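Local coordinates for salicylaldehyde dehydrogenase NahF (Pseudomonas putida, PDB 4JZ6), which probably oxidises salicylaldehyde to salicylate with NAD+ as the electron acceptor, a step in naphthalene degradation, at residues F291-F296 against P400-I405; V367-M372 against A380-H385. One frame throughout, in Å; residues are numbered along the deposited sequence.

Interaction 1 (F291-F296 against P400-I405); sequences FGSFLF and PITVVI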
loop_
_atom_site.group_PDB
_atom_site.type_symbol
_atom_site.label_atom_id
_atom_site.label_comp_id
_atom_site.label_asym_id
_atom_site.label_seq_id
_atom_site.Cartn_x
_atom_site.Cartn_y
_atom_site.Cartn_z
ATOM N N PHE A 291 20.050 7.206 -25.707
ATOM C CA PHE A 291 19.776 8.092 -24.586
ATOM C C PHE A 291 19.426 7.333 -23.309
ATOM O O PHE A 291 20.042 7.550 -22.260
ATOM C CB PHE A 291 18.648 9.059 -24.944
ATOM C CG PHE A 291 18.164 9.882 -23.786
ATOM C CD1 PHE A 291 18.928 10.925 -23.291
ATOM C CD2 PHE A 291 16.936 9.625 -23.206
ATOM C CE1 PHE A 291 18.482 11.684 -22.229
ATOM C CE2 PHE A 291 16.481 10.381 -22.147
ATOM C CZ PHE A 291 17.255 11.411 -21.656
ATOM N N GLY A 292 18.431 6.455 -23.403
ATOM C CA GLY A 292 17.934 5.731 -22.246
ATOM C C GLY A 292 18.947 4.757 -21.679
ATOM O O GLY A 292 18.950 4.475 -20.485
ATOM N N SER A 293 19.822 4.245 -22.539
ATOM C CA SER A 293 20.806 3.263 -22.111
ATOM C C SER A 293 21.971 3.885 -21.350
ATOM O O SER A 293 22.450 3.316 -20.365
ATOM C CB SER A 293 21.344 2.482 -23.308
ATOM O OG SER A 293 20.328 1.670 -23.866
ATOM N N PHE A 294 22.420 5.054 -21.793
ATOM C CA PHE A 294 23.698 5.560 -21.321
ATOM C C PHE A 294 23.676 6.896 -20.599
ATOM O O PHE A 294 24.730 7.433 -20.252
ATOM C CB PHE A 294 24.691 5.586 -22.472
ATOM C CG PHE A 294 24.896 4.253 -23.095
ATOM C CD1 PHE A 294 25.478 3.225 -22.369
ATOM C CD2 PHE A 294 24.492 4.013 -24.393
ATOM C CE1 PHE A 294 25.665 1.979 -22.933
ATOM C CE2 PHE A 294 24.675 2.774 -24.966
ATOM C CZ PHE A 294 25.263 1.749 -24.235
ATOM N N LEU A 295 22.489 7.438 -20.364
ATOM C CA LEU A 295 22.396 8.624 -19.538
ATOM C C LEU A 295 22.865 8.250 -18.131
ATOM O O LEU A 295 22.444 7.223 -17.590
ATOM C CB LEU A 295 20.967 9.158 -19.529
ATOM C CG LEU A 295 20.678 10.339 -18.604
ATOM C CD1 LEU A 295 21.577 11.509 -18.926
ATOM C CD2 LEU A 295 19.231 10.736 -18.741
ATOM N N PHE A 296 23.755 9.070 -17.562
ATOM C CA PHE A 296 24.322 8.835 -16.226
ATOM C C PHE A 296 24.897 7.421 -16.084
ATOM O O PHE A 296 24.762 6.781 -15.038
ATOM C CB PHE A 296 23.286 9.133 -15.128
ATOM C CG PHE A 296 23.846 9.101 -13.727
ATOM C CD1 PHE A 296 25.054 9.717 -13.426
ATOM C CD2 PHE A 296 23.159 8.453 -12.707
ATOM C CE1 PHE A 296 25.568 9.681 -12.139
ATOM C CE2 PHE A 296 23.670 8.423 -11.413
ATOM C CZ PHE A 296 24.877 9.040 -11.133
ATOM N N PRO A 400 26.975 1.325 -17.554
ATOM C CA PRO A 400 26.954 1.653 -18.983
ATOM C C PRO A 400 27.020 0.389 -19.845
ATOM O O PRO A 400 27.880 0.255 -20.723
ATOM C CB PRO A 400 28.225 2.484 -19.164
ATOM C CG PRO A 400 29.158 1.958 -18.124
ATOM C CD PRO A 400 28.279 1.637 -16.937
ATOM N N ILE A 401 26.110 -0.538 -19.570
ATOM C CA ILE A 401 25.990 -1.766 -20.337
ATOM C C ILE A 401 24.504 -2.029 -20.558
ATOM O O ILE A 401 23.675 -1.639 -19.734
ATOM C CB ILE A 401 26.661 -2.959 -19.613
ATOM C CG1 ILE A 401 26.612 -4.220 -20.478
ATOM C CG2 ILE A 401 26.022 -3.199 -18.260
ATOM C CD1 ILE A 401 27.289 -5.428 -19.854
ATOM N N THR A 402 24.171 -2.655 -21.682
ATOM C CA THR A 402 22.788 -2.986 -21.995
ATOM C C THR A 402 22.730 -4.197 -22.938
ATOM O O THR A 402 23.703 -4.493 -23.642
ATOM C CB THR A 402 22.042 -1.770 -22.589
ATOM O OG1 THR A 402 20.628 -1.976 -22.493
ATOM C CG2 THR A 402 22.439 -1.537 -24.041
ATOM N N VAL A 403 21.596 -4.901 -22.934
ATOM C CA VAL A 403 21.474 -6.152 -23.685
ATOM C C VAL A 403 20.400 -6.137 -24.775
ATOM O O VAL A 403 19.348 -5.506 -24.633
ATOM C CB VAL A 403 21.223 -7.361 -22.755
ATOM C CG1 VAL A 403 22.321 -7.464 -21.714
ATOM C CG2 VAL A 403 19.862 -7.263 -22.092
ATOM N N VAL A 404 20.686 -6.840 -25.866
ATOM C CA VAL A 404 19.739 -6.989 -26.962
ATOM C C VAL A 404 19.134 -8.389 -26.954
ATOM O O VAL A 404 19.854 -9.387 -27.039
ATOM C CB VAL A 404 20.408 -6.757 -28.329
ATOM C CG1 VAL A 404 19.362 -6.641 -29.413
ATOM C CG2 VAL A 404 21.265 -5.509 -28.293
ATOM N N ILE A 405 17.811 -8.459 -26.839
ATOM C CA ILE A 405 17.110 -9.726 -26.995
ATOM C C ILE A 405 16.299 -9.683 -28.280
ATOM O O ILE A 405 15.444 -8.816 -28.458
ATOM C CB ILE A 405 16.167 -10.011 -25.822
ATOM C CG1 ILE A 405 16.909 -9.845 -24.493
ATOM C CG2 ILE A 405 15.597 -11.409 -25.951
ATOM C CD1 ILE A 405 15.995 -9.747 -23.294
#
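The phenyl ring of F294 meets P400 along its edge: CE1 comes to 3.6 Å from P400 O, which lies near the ring plane. A C-H edge thus faces the carbonyl oxygen, an approach likely to be mildly favourable electrostatically. P400 C lies at the same edge, while F294 CD1 reaches the proline ring at CB, 4.3 Å away. One ring face has S293 CB 3.6 Å above it, displaced toward the rim. The far end of the ring approaches T402 obliquely, with CZ 4.3 Å from CG2. With CG anti to its own carbonyl carbon (chi1 -58°), F294 sends the ring from the last helical turn across to the start of strand 401-407. S293, one residue earlier, points at T402: OG stands 3.8 Å from T402 CG2. The two hydroxyls do not pair here, for S293 OG bonds to A289 O in its own helix and T402 OG1 to T304 O. T402 holds that hydroxyl anti to the backbone N (chi1 -162°), and its CG2 is the T402 atom nearest both S293 OG and the F294 ring. No hydrogen bond joins the two segments; a buried seam of van der Waals contact holds them, with F321 of helix 311-327 touching both S293 and T402. L295 then leaves the helical conformation, although its N still bonds to F291 O at 3.1 Å. Helix 282-294 connects the adjacent parallel strands 273-276 and 306-310, a beta-alpha-beta crossover, and its C-terminal end here packs on the next strand along, 401-407, in the alpha/beta catalytic domain of the aldehyde dehydrogenase fold.

Interaction 2 (V367-M372 against A380-H385); sequences VVCGGM and ATILDH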
loop_
_atom_site.group_PDB
_atom_site.type_symbol
_atom_site.label_atom_id
_atom_site.label_comp_id
_atom_site.label_asym_id
_atom_site.label_seq_id
_atom_site.Cartn_x
_atom_site.Cartn_y
_atom_site.Cartn_z
ATOM N N VAL A 367 29.615 -9.699 -27.562
ATOM C CA VAL A 367 29.962 -8.307 -27.317
ATOM C C VAL A 367 30.035 -7.599 -28.660
ATOM O O VAL A 367 31.005 -7.763 -29.404
ATOM C CB VAL A 367 31.329 -8.171 -26.610
ATOM C CG1 VAL A 367 31.634 -6.710 -26.312
ATOM C CG2 VAL A 367 31.347 -8.974 -25.332
ATOM N N VAL A 368 29.006 -6.828 -28.990
ATOM C CA VAL A 368 29.015 -6.119 -30.264
ATOM C C VAL A 368 29.731 -4.784 -30.145
ATOM O O VAL A 368 30.137 -4.199 -31.150
ATOM C CB VAL A 368 27.603 -5.916 -30.846
ATOM C CG1 VAL A 368 27.080 -7.229 -31.444
ATOM C CG2 VAL A 368 26.663 -5.376 -29.787
ATOM N N CYS A 369 29.883 -4.311 -28.912
ATOM C CA CYS A 369 30.711 -3.142 -28.637
ATOM C C CYS A 369 31.035 -3.060 -27.147
ATOM O O CYS A 369 30.295 -3.582 -26.311
ATOM C CB CYS A 369 30.036 -1.850 -29.126
ATOM S SG CYS A 369 29.172 -0.908 -27.858
ATOM N N GLY A 370 32.151 -2.416 -26.821
ATOM C CA GLY A 370 32.539 -2.244 -25.437
ATOM C C GLY A 370 33.481 -3.320 -24.942
ATOM O O GLY A 370 34.251 -3.905 -25.708
ATOM N N GLY A 371 33.418 -3.582 -23.644
ATOM C CA GLY A 371 34.316 -4.525 -23.005
ATOM C C GLY A 371 33.956 -4.625 -21.539
ATOM O O GLY A 371 32.973 -4.024 -21.100
ATOM N N MET A 372 34.731 -5.383 -20.773
ATOM C CA MET A 372 34.423 -5.556 -19.355
ATOM C C MET A 372 34.803 -4.328 -18.554
ATOM O O MET A 372 35.292 -3.343 -19.103
ATOM C CB MET A 372 35.098 -6.801 -18.780
ATOM C CG MET A 372 34.246 -8.056 -18.855
ATOM S SD MET A 372 35.065 -9.502 -18.163
ATOM C CE MET A 372 33.658 -10.577 -17.883
ATOM N N ALA A 380 31.219 2.038 -22.788
ATOM C CA ALA A 380 29.846 1.740 -23.171
ATOM C C ALA A 380 29.807 0.373 -23.846
ATOM O O ALA A 380 30.517 0.131 -24.821
ATOM C CB ALA A 380 29.304 2.807 -24.096
ATOM N N THR A 381 28.986 -0.521 -23.307
ATOM C CA THR A 381 28.982 -1.912 -23.738
ATOM C C THR A 381 27.584 -2.392 -24.149
ATOM O O THR A 381 26.608 -2.149 -23.447
ATOM C CB THR A 381 29.536 -2.822 -22.618
ATOM O OG1 THR A 381 30.841 -2.373 -22.232
ATOM C CG2 THR A 381 29.628 -4.263 -23.080
ATOM N N ILE A 382 27.500 -3.066 -25.292
ATOM C CA ILE A 382 26.251 -3.680 -25.739
ATOM C C ILE A 382 26.459 -5.172 -26.009
ATOM O O ILE A 382 27.379 -5.556 -26.738
ATOM C CB ILE A 382 25.712 -3.026 -27.029
ATOM C CG1 ILE A 382 25.577 -1.513 -26.868
ATOM C CG2 ILE A 382 24.377 -3.624 -27.409
ATOM C CD1 ILE A 382 25.287 -0.799 -28.165
ATOM N N LEU A 383 25.614 -6.008 -25.412
ATOM C CA LEU A 383 25.652 -7.446 -25.662
ATOM C C LEU A 383 24.465 -7.838 -26.538
ATOM O O LEU A 383 23.328 -7.422 -26.285
ATOM C CB LEU A 383 25.637 -8.235 -24.349
ATOM C CG LEU A 383 26.754 -7.922 -23.350
ATOM C CD1 LEU A 383 26.612 -8.748 -22.084
ATOM C CD2 LEU A 383 28.086 -8.175 -23.989
ATOM N N ASP A 384 24.738 -8.625 -27.577
ATOM C CA ASP A 384 23.707 -9.070 -28.510
ATOM C C ASP A 384 23.467 -10.571 -28.358
ATOM O O ASP A 384 24.319 -11.289 -27.826
ATOM C CB ASP A 384 24.130 -8.764 -29.947
ATOM C CG ASP A 384 22.975 -8.860 -30.934
ATOM O OD1 ASP A 384 21.870 -9.290 -30.533
ATOM O OD2 ASP A 384 23.178 -8.514 -32.117
ATOM N N HIS A 385 22.316 -11.036 -28.845
ATOM C CA HIS A 385 21.923 -12.442 -28.740
ATOM C C HIS A 385 21.927 -12.922 -27.295
ATOM O O HIS A 385 22.464 -13.987 -26.983
ATOM C CB HIS A 385 22.824 -13.336 -29.588
ATOM C CG HIS A 385 22.974 -12.872 -31.000
ATOM N ND1 HIS A 385 21.987 -13.033 -31.946
ATOM C CD2 HIS A 385 24.003 -12.251 -31.630
ATOM C CE1 HIS A 385 22.396 -12.532 -33.097
ATOM N NE2 HIS A 385 23.617 -12.053 -32.933
#
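Two residues of one strand, V368 and C369, share the single partner I382 across the antiparallel ladder, a classic beta bulge. V368 N donates to I382 O at 3.1 Å, nearly in line with the C=O bond (164° at the oxygen). The return bond, I382 N to C369 O at 3.0 Å, is less ideal at the acceptor, its donor lying 41° out of the carbonyl plane. C369 O is also approached by T381 CA in a C-H...O contact. Side chains close round this backbone core. V368 spreads its two methyls along the partner strand: CG2 meets I382 CG2 at 3.7 Å, and CG1, anti to the carbonyl carbon (chi1 -76°), leans on D384 CB at 3.6 Å. Cut back to an alanine here, the side chain would lose both methyls, which would probably leave I382 CG2 and D384 CB without their packing partner. C369 SG packs against I382 CG1 at 3.8 Å, while V367 CG2 meets L383 CD2 at 3.6 Å on the other face of the sheet. Beyond the bulge the chain passes close to T381 through two glycines. At G370 a side chain would run into T381 OG1 and A380 O, and the backbone angles also disfavour one. T381 OG1 sits 2.9 Å from G371 O, but its single proton can go instead to P379 O, so the bond to G371 is not settled. In the second shell, D384 OD2 forms a salt bridge with R406. Strand 366-369 is the outermost of its sheet within the chain, with 381-384 between it and 401-407; helix 349-362 covers V367 through F357 and I361, whereas helix 311-327 packs beneath V368 and I382 through V322, F321 and T325.

How the interactions relate
Interactions 1 and 2 have centres 10 Å apart and meet where strands 381-384 and 401-407 run side by side. P400 O to T381 N at 2.9 Å and V404 N to L383 O at 2.7 Å, probable hydrogen bonds, tie the two strands. Helix 311-327 lies against both contacts, its T325 reaching F294 in one and A380 in the other. Sheet order thus leads from the edge hairpin of interaction 2 inward to interaction 1. The latter is nearer the pocket, with the S293 side chain about 13 Å from a bound salicylaldehyde; farther along 291-296, F296 stacks on W113, a pocket residue. Interaction 2 touches neither salicylaldehyde pocket.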